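Local coordinates for protein NADH kinase POS5, mitochondrial (PDB 3AFO) that phosphorylates NADH and, with a twofold lower preference, NAD(+) at the expense of ATP, making it a key source of the cellular reductant NADPH, at residues A[141-146]-A[355-360]; A[33-38]-A[173-178]; A[286-291]-A[311-316]; A[212-217]-A[224-229]. One frame throughout, in Å; residues are numbered along the deposited sequence. Where two conformers were deposited one is given.

Contact 1. Residues A[141-146]-A[355-360]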
# COMPACT_ATOMS: atom_id res chain seq x y z
N PRO A 141 -5.60 28.70 -23.83
CA PRO A 141 -5.84 28.73 -22.39
C PRO A 141 -7.21 28.15 -22.05
O PRO A 141 -8.15 28.27 -22.85
CB PRO A 141 -5.82 30.23 -22.07
CG PRO A 141 -5.03 30.85 -23.18
CD PRO A 141 -5.26 30.03 -24.37
N VAL A 142 -7.31 27.52 -20.88
CA VAL A 142 -8.53 26.80 -20.49
C VAL A 142 -9.15 27.41 -19.24
O VAL A 142 -8.51 27.51 -18.19
CB VAL A 142 -8.24 25.29 -20.23
CG1 VAL A 142 -9.54 24.54 -19.88
CG2 VAL A 142 -7.57 24.65 -21.44
N LEU A 143 -10.41 27.83 -19.37
CA LEU A 143 -11.16 28.42 -18.27
C LEU A 143 -12.25 27.44 -17.89
O LEU A 143 -13.16 27.18 -18.67
CB LEU A 143 -11.79 29.77 -18.68
CG LEU A 143 -12.62 30.49 -17.60
CD1 LEU A 143 -11.84 30.64 -16.30
CD2 LEU A 143 -13.17 31.86 -18.08
N ALA A 144 -12.15 26.90 -16.68
CA ALA A 144 -12.93 25.75 -16.30
C ALA A 144 -13.90 26.06 -15.15
O ALA A 144 -13.47 26.45 -14.06
CB ALA A 144 -12.01 24.57 -15.95
N PHE A 145 -15.19 25.91 -15.42
CA PHE A 145 -16.22 26.13 -14.40
C PHE A 145 -16.89 24.82 -14.00
O PHE A 145 -17.34 24.07 -14.86
CB PHE A 145 -17.31 27.08 -14.90
CG PHE A 145 -16.82 28.49 -15.13
CD1 PHE A 145 -16.61 29.35 -14.07
CD2 PHE A 145 -16.63 28.96 -16.43
CE1 PHE A 145 -16.17 30.66 -14.28
CE2 PHE A 145 -16.20 30.27 -16.65
CZ PHE A 145 -15.97 31.12 -15.58
N ALA A 146 -16.97 24.59 -12.70
CA ALA A 146 -17.56 23.36 -12.15
C ALA A 146 -19.08 23.45 -12.04
O ALA A 146 -19.62 24.30 -11.32
CB ALA A 146 -16.96 23.06 -10.80
N TYR A 355 -2.48 25.31 -20.53
CA TYR A 355 -2.52 26.36 -19.52
C TYR A 355 -3.93 26.53 -18.98
O TYR A 355 -4.85 26.92 -19.71
CB TYR A 355 -1.98 27.68 -20.06
CG TYR A 355 -0.51 27.66 -20.40
CD1 TYR A 355 0.43 28.21 -19.53
CD2 TYR A 355 -0.06 27.09 -21.59
CE1 TYR A 355 1.79 28.19 -19.84
CE2 TYR A 355 1.29 27.07 -21.90
CZ TYR A 355 2.21 27.62 -21.02
OH TYR A 355 3.55 27.60 -21.34
N CYS A 356 -4.08 26.25 -17.69
CA CYS A 356 -5.38 26.32 -17.04
C CYS A 356 -5.40 27.52 -16.12
O CYS A 356 -4.56 27.64 -15.23
CB CYS A 356 -5.64 25.03 -16.24
SG CYS A 356 -5.60 23.54 -17.23
N VAL A 357 -6.34 28.43 -16.37
CA VAL A 357 -6.60 29.56 -15.48
C VAL A 357 -6.77 29.04 -14.05
O VAL A 357 -7.57 28.13 -13.81
CB VAL A 357 -7.88 30.32 -15.90
CG1 VAL A 357 -8.14 31.52 -14.98
CG2 VAL A 357 -7.75 30.79 -17.34
N ALA A 358 -6.00 29.63 -13.14
CA ALA A 358 -6.01 29.28 -11.72
C ALA A 358 -6.76 30.32 -10.89
O ALA A 358 -6.84 31.49 -11.26
CB ALA A 358 -4.58 29.15 -11.22
N LYS A 359 -7.28 29.88 -9.74
CA LYS A 359 -8.04 30.75 -8.84
C LYS A 359 -7.15 31.49 -7.82
O LYS A 359 -7.29 32.70 -7.64
CB LYS A 359 -9.11 29.95 -8.11
CG LYS A 359 -10.05 30.81 -7.26
CD LYS A 359 -11.21 30.00 -6.74
CE LYS A 359 -12.06 30.83 -5.80
NZ LYS A 359 -13.03 29.98 -5.08
N THR A 360 -6.26 30.75 -7.16
CA THR A 360 -5.33 31.31 -6.18
C THR A 360 -3.95 30.77 -6.53
O THR A 360 -3.81 29.97 -7.45
CB THR A 360 -5.68 30.86 -4.72
OG1 THR A 360 -5.53 29.43 -4.60
CG2 THR A 360 -7.11 31.24 -4.35
O HOH W 1 -9.39 26.97 -15.48
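V142 grips the 355-360 segment with both backbone polar groups: its N donates to Y355 O at 2.8 Å, and its O receives the N-H of V357 at 3.0 Å. The backbone bonds thus gather on V142, while the apolar packing lies beside it, between L143 and V357. Y355 O also lies 3.4 Å from P141 CA in a CA-H...O contact, and C356 CA approaches V142 O in the same manner. The side chains of L143 and V357 cross obliquely, CD1 of the leucine meeting CB of the valine at 4.0 Å; L143 CG stands opposite the backbone N (chi1 -180°), which carries the isobutyl group to its partner. Branched apolar residues suit this pocket, since F156 and helix 161-169 pack on both. Two sheets meet here. Strand 142-146 lies within the parallel sheet of the N-terminal ATP-NAD kinase domain, strand 354-357 belongs to an antiparallel sheet, and the 44° between them is consistent with a single bridge. Past it the backbones part, and a water joins them instead, donating to V142 O and to V357 O (2.7 Å) while accepting from A144 N. The other flank is looser: C356 SG stays 4.4 Å from V142 CB, and the ring of Y355, a partly exposed residue, leads away to stack on F24.

Contact 2. Residues A[33-38]-A[173-178]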
# COMPACT_ATOMS: atom_id res chain seq x y z
N GLN A 33 1.78 31.37 -14.55
CA GLN A 33 2.11 32.28 -15.65
C GLN A 33 0.98 33.27 -15.88
O GLN A 33 -0.19 32.88 -15.93
CB GLN A 33 2.39 31.49 -16.93
CG GLN A 33 3.77 30.85 -17.00
CD GLN A 33 3.97 29.75 -15.98
OE1 GLN A 33 3.16 28.83 -15.88
NE2 GLN A 33 5.04 29.85 -15.21
N SER A 34 1.33 34.54 -16.01
CA SER A 34 0.37 35.58 -16.37
C SER A 34 -0.13 35.39 -17.80
O SER A 34 0.66 35.22 -18.73
CB SER A 34 1.03 36.95 -16.24
OG SER A 34 1.49 37.12 -14.91
N LEU A 35 -1.45 35.39 -17.97
CA LEU A 35 -2.06 35.31 -19.29
C LEU A 35 -2.31 36.73 -19.83
O LEU A 35 -3.20 37.44 -19.38
CB LEU A 35 -3.37 34.50 -19.23
CG LEU A 35 -4.28 34.40 -20.46
CD1 LEU A 35 -3.58 33.79 -21.64
CD2 LEU A 35 -5.53 33.60 -20.15
N ILE A 36 -1.49 37.14 -20.79
CA ILE A 36 -1.58 38.49 -21.36
C ILE A 36 -1.85 38.36 -22.85
O ILE A 36 -1.06 37.76 -23.59
CB ILE A 36 -0.32 39.35 -21.03
CG1 ILE A 36 -0.16 39.49 -19.51
CG2 ILE A 36 -0.43 40.76 -21.66
CD1 ILE A 36 1.20 39.94 -19.04
N TRP A 37 -2.99 38.88 -23.28
CA TRP A 37 -3.41 38.79 -24.66
C TRP A 37 -2.63 39.78 -25.52
O TRP A 37 -2.68 40.99 -25.28
CB TRP A 37 -4.92 39.05 -24.76
CG TRP A 37 -5.74 38.06 -23.95
CD1 TRP A 37 -6.32 38.28 -22.73
CD2 TRP A 37 -6.03 36.70 -24.30
NE1 TRP A 37 -6.97 37.14 -22.30
CE2 TRP A 37 -6.80 36.16 -23.25
CE3 TRP A 37 -5.72 35.90 -25.40
CZ2 TRP A 37 -7.27 34.84 -23.27
CZ3 TRP A 37 -6.18 34.59 -25.42
CH2 TRP A 37 -6.94 34.08 -24.36
N GLN A 38 -1.89 39.27 -26.51
CA GLN A 38 -1.21 40.15 -27.46
C GLN A 38 -2.23 40.80 -28.41
O GLN A 38 -2.29 42.03 -28.49
CB GLN A 38 -0.09 39.44 -28.22
CG GLN A 38 0.85 40.44 -28.92
CD GLN A 38 2.04 39.80 -29.60
OE1 GLN A 38 1.89 38.92 -30.46
NE2 GLN A 38 3.23 40.25 -29.24
N ALA A 173 -5.44 37.53 -15.36
CA ALA A 173 -5.51 36.16 -14.85
C ALA A 173 -4.14 35.48 -14.91
O ALA A 173 -3.25 35.90 -15.67
CB ALA A 173 -6.53 35.35 -15.62
N LYS A 174 -4.00 34.43 -14.11
CA LYS A 174 -2.80 33.59 -14.12
C LYS A 174 -3.18 32.14 -14.38
O LYS A 174 -4.29 31.71 -14.04
CB LYS A 174 -2.03 33.73 -12.81
CG LYS A 174 -1.25 35.03 -12.71
CD LYS A 174 -0.53 35.13 -11.39
CE LYS A 174 0.14 36.47 -11.23
NZ LYS A 174 0.80 36.52 -9.90
N CYS A 175 -2.25 31.40 -14.99
CA CYS A 175 -2.48 30.02 -15.40
C CYS A 175 -1.42 29.08 -14.84
O CYS A 175 -0.26 29.46 -14.70
CB CYS A 175 -2.44 29.92 -16.92
SG CYS A 175 -3.83 30.69 -17.79
N LEU A 176 -1.85 27.86 -14.54
CA LEU A 176 -0.97 26.75 -14.25
C LEU A 176 -0.71 25.98 -15.55
O LEU A 176 -1.65 25.64 -16.30
CB LEU A 176 -1.62 25.81 -13.23
CG LEU A 176 -0.97 24.44 -12.98
CD1 LEU A 176 0.20 24.56 -11.99
CD2 LEU A 176 -2.02 23.46 -12.49
N HIS A 177 0.57 25.72 -15.80
CA HIS A 177 0.97 24.90 -16.93
C HIS A 177 0.87 23.41 -16.59
O HIS A 177 1.38 22.97 -15.55
CB HIS A 177 2.39 25.26 -17.38
CG HIS A 177 2.86 24.44 -18.53
ND1 HIS A 177 2.46 24.68 -19.82
CD2 HIS A 177 3.67 23.36 -18.58
CE1 HIS A 177 3.03 23.80 -20.63
NE2 HIS A 177 3.76 22.98 -19.89
N ARG A 178 0.19 22.66 -17.44
CA ARG A 178 0.09 21.21 -17.29
C ARG A 178 0.65 20.59 -18.55
O ARG A 178 0.27 20.99 -19.66
CB ARG A 178 -1.36 20.77 -17.09
CG ARG A 178 -2.08 21.35 -15.87
CD ARG A 178 -3.51 20.80 -15.81
NE ARG A 178 -4.33 21.31 -14.70
CZ ARG A 178 -4.23 20.92 -13.43
NH1 ARG A 178 -3.31 20.03 -13.06
NH2 ARG A 178 -5.03 21.45 -12.51
O HOH W 2 2.65 26.86 -14.07
O HOH W 3 -5.78 37.08 -18.29
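Q33 reaches along the neighbouring strand with a side chain bent at chi2 (67°), and its amide runs aslant to H177, amide and imidazole planes 80° apart. Q33 OE1 comes within 3.9 Å of H177 CB and takes a hydrogen bond from a water that in turn accepts from H177 N, while Q33 NE2 is held by S26. An amide suits this place because it can accept on one side and donate on the other. On the opposite face of the sheet S34 and K174 form the next pair: S34 OG lies 4.0 Å from K174 CE, and the extended lysine carries its ammonium on to a salt bridge with E361. L35 points toward the 173-178 segment, where its CB and CD2 both rest 4.1 Å from C175 SG, a small apolar fit deepened by F24 and V168. The backbones set the register of these pairs. Q33 and C175 exchange two hydrogen bonds, Q33 N to C175 O and C175 N to Q33 O (2.7 Å), and L35 N adds a third to A173 O at 3.0 Å. A hydrogen-bonded pair followed by a non-hydrogen-bonded one is the pattern of an antiparallel sheet, here with strand 174-186 flanked by 33-36 and 354-357.

Contact 3. Residues A[286-291]-A[311-316]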
# COMPACT_ATOMS: atom_id res chain seq x y z
N ILE A 286 2.26 -5.71 -26.08
CA ILE A 286 1.27 -6.68 -25.63
C ILE A 286 1.80 -8.09 -25.88
O ILE A 286 1.99 -8.49 -27.03
CB ILE A 286 -0.10 -6.49 -26.37
CG1 ILE A 286 -0.53 -5.01 -26.38
CG2 ILE A 286 -1.17 -7.40 -25.79
CD1 ILE A 286 -0.65 -4.33 -24.98
N GLY A 287 2.06 -8.82 -24.80
CA GLY A 287 2.56 -10.19 -24.89
C GLY A 287 1.49 -11.21 -24.55
O GLY A 287 0.30 -10.89 -24.48
N SER A 288 1.91 -12.45 -24.36
CA SER A 288 1.01 -13.52 -23.91
C SER A 288 1.86 -14.58 -23.22
O SER A 288 3.09 -14.52 -23.27
CB SER A 288 0.26 -14.13 -25.09
OG SER A 288 1.16 -14.72 -26.01
N LYS A 289 1.21 -15.53 -22.56
CA LYS A 289 1.91 -16.71 -22.02
C LYS A 289 1.84 -17.87 -23.01
O LYS A 289 0.89 -17.96 -23.80
CB LYS A 289 1.36 -17.12 -20.64
CG LYS A 289 0.04 -16.45 -20.23
CD LYS A 289 -1.17 -17.11 -20.89
CE LYS A 289 -2.24 -16.06 -21.21
NZ LYS A 289 -1.87 -15.24 -22.41
N LEU A 290 2.85 -18.74 -22.98
CA LEU A 290 3.00 -19.83 -23.95
C LEU A 290 1.81 -20.78 -23.99
O LEU A 290 1.53 -21.49 -23.01
CB LEU A 290 4.30 -20.61 -23.69
CG LEU A 290 4.65 -21.85 -24.53
CD1 LEU A 290 4.68 -21.56 -26.04
CD2 LEU A 290 5.98 -22.44 -24.06
N ASN A 291 1.12 -20.79 -25.14
CA ASN A 291 -0.12 -21.55 -25.34
C ASN A 291 -1.22 -21.09 -24.38
O ASN A 291 -1.12 -21.25 -23.16
CB ASN A 291 0.14 -23.07 -25.29
CG ASN A 291 0.93 -23.56 -26.50
OD1 ASN A 291 0.42 -23.58 -27.63
ND2 ASN A 291 2.18 -23.97 -26.27
N LEU A 311 -6.62 -3.98 -28.45
CA LEU A 311 -5.31 -4.30 -28.98
C LEU A 311 -5.09 -5.80 -28.95
O LEU A 311 -5.70 -6.52 -28.15
CB LEU A 311 -4.19 -3.59 -28.20
CG LEU A 311 -4.17 -2.06 -28.11
CD1 LEU A 311 -2.83 -1.59 -27.50
CD2 LEU A 311 -4.41 -1.39 -29.47
N ASP A 312 -4.22 -6.25 -29.85
CA ASP A 312 -3.88 -7.66 -30.00
C ASP A 312 -2.44 -7.90 -29.54
O ASP A 312 -1.63 -6.98 -29.48
CB ASP A 312 -4.02 -8.07 -31.48
CG ASP A 312 -5.33 -7.58 -32.10
OD1 ASP A 312 -6.39 -7.73 -31.46
OD2 ASP A 312 -5.30 -7.04 -33.22
N VAL A 313 -2.15 -9.16 -29.22
CA VAL A 313 -0.78 -9.60 -28.96
C VAL A 313 0.11 -9.15 -30.11
O VAL A 313 -0.20 -9.40 -31.28
CB VAL A 313 -0.73 -11.14 -28.78
CG1 VAL A 313 0.70 -11.66 -28.81
CG2 VAL A 313 -1.43 -11.55 -27.49
N GLY A 314 1.21 -8.47 -29.77
CA GLY A 314 2.15 -7.96 -30.75
C GLY A 314 2.06 -6.46 -31.01
O GLY A 314 3.02 -5.87 -31.51
N ASP A 315 0.91 -5.85 -30.71
CA ASP A 315 0.76 -4.40 -30.78
C ASP A 315 1.71 -3.77 -29.75
O ASP A 315 2.05 -4.40 -28.75
CB ASP A 315 -0.68 -3.98 -30.47
CG ASP A 315 -1.70 -4.39 -31.56
OD1 ASP A 315 -1.30 -4.93 -32.62
OD2 ASP A 315 -2.91 -4.20 -31.34
N GLU A 316 2.15 -2.54 -30.00
CA GLU A 316 2.93 -1.77 -29.02
C GLU A 316 2.42 -0.36 -28.93
O GLU A 316 1.96 0.21 -29.94
CB GLU A 316 4.40 -1.66 -29.42
CG GLU A 316 5.14 -2.93 -29.73
CD GLU A 316 6.48 -2.62 -30.37
OE1 GLU A 316 6.58 -1.60 -31.07
OE2 GLU A 316 7.44 -3.39 -30.18
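A tight turn docks here, by backbone bonds and apolar packing, on the end of strand 282-286 in the C-terminal domain. I286 N donates to D315 O at 3.0 Å in a nearly straight bond (171° at the hydrogen), and I286 O accepts from G314 N at 2.8 Å. Between these bonds the I286 side chain lies over the turn: CB is 3.5 Å from D312 O, CG2 nears V313 CA, and CG1, set beside the backbone N (chi1 -48°), meets L311 CD1 at 4.3 Å. L204, L215 and V299 pack on this buried isoleucine from the two sheets around it. An alanine at I286 is likely to open a gap beside L311 and these neighbours. V313 extends the packing past the strand end, its CG2 touching G287 O (3.5 Å) and S288 CB. D312 N donates to D315 OD2 at 2.9 Å from above the carboxylate plane, an added brace within the turn; K187 NZ makes a salt bridge with this carboxylate and the backbone N of K188 bonds its other oxygen. G314 has a positive phi (104°), at which a CB would collide with the carbonyl oxygen of V313, so glycine suits this place. The D315 N to D312 O bond and the backbone angles of V313 and G314 make this a type II beta turn, which links strand 306-311 of one antiparallel sheet to strand 316-321 of another in the C-terminal beta domain.

Contact 4. Residues A[212-217]-A[224-229]. With NAI (1,4-dihydronicotinamide adenine dinucleotide), chain F.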
# COMPACT_ATOMS: atom_id res chain seq x y z
N LEU A 212 -5.86 -12.04 -17.56
CA LEU A 212 -4.97 -10.95 -17.24
C LEU A 212 -4.17 -10.58 -18.48
O LEU A 212 -3.89 -11.44 -19.32
CB LEU A 212 -4.04 -11.34 -16.08
CG LEU A 212 -4.67 -11.37 -14.68
CD1 LEU A 212 -5.67 -12.52 -14.47
CD2 LEU A 212 -3.61 -11.46 -13.63
N THR A 213 -3.83 -9.29 -18.59
CA THR A 213 -2.95 -8.80 -19.64
C THR A 213 -1.53 -9.24 -19.31
O THR A 213 -1.19 -9.42 -18.14
CB THR A 213 -2.96 -7.25 -19.73
OG1 THR A 213 -2.37 -6.69 -18.56
CG2 THR A 213 -4.39 -6.71 -19.86
N ASN A 214 -0.70 -9.44 -20.33
CA ASN A 214 0.71 -9.73 -20.15
C ASN A 214 1.46 -8.68 -20.94
O ASN A 214 1.39 -8.67 -22.17
CB ASN A 214 1.06 -11.13 -20.67
CG ASN A 214 0.29 -12.23 -19.94
OD1 ASN A 214 0.64 -12.62 -18.82
ND2 ASN A 214 -0.76 -12.74 -20.58
N LEU A 215 2.14 -7.77 -20.24
CA LEU A 215 2.73 -6.58 -20.86
C LEU A 215 4.23 -6.47 -20.60
O LEU A 215 4.68 -6.57 -19.46
CB LEU A 215 2.06 -5.31 -20.33
CG LEU A 215 0.55 -5.24 -20.26
CD1 LEU A 215 0.18 -3.93 -19.57
CD2 LEU A 215 -0.09 -5.33 -21.65
N ASP A 216 4.98 -6.27 -21.68
CA ASP A 216 6.42 -6.10 -21.60
C ASP A 216 6.76 -4.63 -21.72
O ASP A 216 6.43 -3.98 -22.72
CB ASP A 216 7.12 -6.92 -22.68
CG ASP A 216 6.90 -8.42 -22.50
OD1 ASP A 216 7.15 -8.92 -21.39
OD2 ASP A 216 6.46 -9.08 -23.46
N ILE A 217 7.42 -4.12 -20.68
CA ILE A 217 7.67 -2.70 -20.53
C ILE A 217 9.15 -2.40 -20.74
O ILE A 217 10.02 -3.04 -20.12
CB ILE A 217 7.22 -2.20 -19.13
CG1 ILE A 217 5.72 -2.45 -18.93
CG2 ILE A 217 7.56 -0.72 -18.96
CD1 ILE A 217 5.24 -2.33 -17.49
N LEU A 224 12.44 -3.40 -18.83
CA LEU A 224 12.21 -3.16 -17.40
C LEU A 224 11.63 -4.39 -16.75
O LEU A 224 12.22 -4.97 -15.85
CB LEU A 224 11.29 -1.96 -17.15
CG LEU A 224 10.78 -1.80 -15.71
CD1 LEU A 224 11.88 -1.30 -14.76
CD2 LEU A 224 9.57 -0.90 -15.65
N THR A 225 10.45 -4.80 -17.22
CA THR A 225 9.77 -5.89 -16.57
C THR A 225 8.61 -6.38 -17.44
O THR A 225 8.11 -5.63 -18.29
CB THR A 225 9.22 -5.44 -15.16
OG1 THR A 225 8.92 -6.58 -14.37
CG2 THR A 225 7.98 -4.54 -15.31
N ARG A 226 8.21 -7.62 -17.20
CA ARG A 226 6.91 -8.13 -17.66
C ARG A 226 5.92 -8.06 -16.52
O ARG A 226 6.21 -8.54 -15.41
CB ARG A 226 7.04 -9.59 -18.10
CG ARG A 226 5.70 -10.31 -18.30
CD ARG A 226 5.42 -10.54 -19.78
NE ARG A 226 4.78 -11.82 -19.95
CZ ARG A 226 4.65 -12.47 -21.10
NH1 ARG A 226 5.10 -11.98 -22.25
NH2 ARG A 226 4.06 -13.64 -21.07
N THR A 227 4.76 -7.48 -16.76
CA THR A 227 3.72 -7.51 -15.75
C THR A 227 2.49 -8.28 -16.25
O THR A 227 2.08 -8.12 -17.41
CB THR A 227 3.34 -6.10 -15.23
OG1 THR A 227 2.30 -6.21 -14.25
CG2 THR A 227 2.89 -5.18 -16.37
N THR A 228 1.94 -9.10 -15.36
CA THR A 228 0.69 -9.84 -15.58
C THR A 228 -0.33 -9.25 -14.61
O THR A 228 -0.18 -9.36 -13.39
CB THR A 228 0.91 -11.34 -15.32
OG1 THR A 228 1.84 -11.85 -16.28
CG2 THR A 228 -0.40 -12.12 -15.42
N ALA A 229 -1.36 -8.59 -15.15
CA ALA A 229 -2.19 -7.69 -14.33
C ALA A 229 -3.52 -7.40 -14.99
O ALA A 229 -3.74 -7.81 -16.13
CB ALA A 229 -1.43 -6.38 -14.10
PA NAI F . -6.52 -17.42 -14.56
O1A NAI F . -5.58 -18.35 -15.25
O2A NAI F . -7.13 -16.28 -15.50
O5B NAI F . -5.86 -16.49 -13.51
C5B NAI F . -5.50 -16.99 -12.32
C4B NAI F . -4.14 -16.50 -11.98
O4B NAI F . -4.32 -16.39 -10.57
C3B NAI F . -3.24 -17.69 -12.24
O3B NAI F . -1.88 -17.26 -12.17
C2B NAI F . -3.61 -18.59 -11.06
O2B NAI F . -2.58 -19.53 -10.75
C1B NAI F . -3.70 -17.55 -9.95
N9A NAI F . -4.59 -17.97 -8.84
C8A NAI F . -5.84 -18.45 -8.95
N7A NAI F . -6.30 -18.73 -7.73
C5A NAI F . -5.35 -18.41 -6.85
C6A NAI F . -5.26 -18.46 -5.47
N6A NAI F . -6.28 -18.89 -4.71
N1A NAI F . -4.11 -18.05 -4.89
C2A NAI F . -3.09 -17.59 -5.61
N3A NAI F . -3.14 -17.53 -6.93
C4A NAI F . -4.26 -17.92 -7.57
O3 NAI F . -7.88 -18.16 -13.96
PN NAI F . -7.93 -19.34 -12.88
O1N NAI F . -6.61 -20.02 -12.79
O2N NAI F . -9.15 -20.11 -13.21
O5D NAI F . -8.18 -18.54 -11.49
C5D NAI F . -9.33 -17.67 -11.35
C4D NAI F . -8.94 -16.45 -10.50
O4D NAI F . -8.28 -15.50 -11.34
C3D NAI F . -10.14 -15.64 -9.99
O3D NAI F . -10.71 -16.29 -8.85
C2D NAI F . -9.45 -14.33 -9.59
O2D NAI F . -9.08 -14.35 -8.20
C1D NAI F . -8.18 -14.32 -10.47
N1N NAI F . -8.15 -13.03 -11.19
C2N NAI F . -7.12 -12.13 -10.86
C3N NAI F . -7.03 -10.89 -11.47
C7N NAI F . -5.87 -9.96 -11.07
O7N NAI F . -5.72 -8.84 -11.55
N7N NAI F . -5.08 -10.48 -10.14
C4N NAI F . -8.00 -10.50 -12.41
C5N NAI F . -9.05 -11.39 -12.74
C6N NAI F . -9.13 -12.64 -12.13
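L212 CD2 packs on T228 CG2 across the two strands, and its CD1 touches C3N of the bound NADH at 3.7 Å, an apolar contact to a ligand that D124, D201 and Y243 of the third subunit hydrogen-bond. Next to it T213 grips A229 O twice, through N at 2.9 Å and through OG1 at 3.0 Å, the hydroxyl approaching from above the carbonyl plane, and so helps to position L212. Farther along, R226 NH1 reaches D216 OD2 at 3.4 Å in a weak bond that forms part of a salt bridge. N214 CB lies 3.7 Å above one face of the guanidinium, offset toward its rim, and the carboxylate lies at the edge. NH2 goes on to S288 O, a second anchor that probably helps to hold the group's rotation. A leucine in place of R226 would probably leave D216 without its countercharge and S288 O without this donor. On the reverse face I217 CD1 packs on T227 CG2 at 3.9 Å, suitably beta-branched residues for a buried strand. T225 OG1 binds N375 of the second subunit. Near the turn I217 is opposed by two residues, L224 and T225, as in a classic bulge, within an antiparallel beta hairpin whose open end borders a neighbour's NADH site.

How the contacts relate
From the N terminus, strand 33-36 meets 173-178, closing contact 2, and strand 142-146 enters within that interval. Contact 1, closed only by 355-360, therefore crosses contact 2; the two touch, since strands 354-357 and 174-186 are neighbours in one sheet, and together they bind the parallel N-terminal sheet to the antiparallel one. Inside the long span of contact 1 the chain builds contact 4, a short hairpin, and then contact 3, in series. These sit beyond the chain's centre, with centres 10 Å apart, and join where G287 and S288 meet N214 and R226, tying the hairpin to strand 282-286 and the turn in the C-terminal domain.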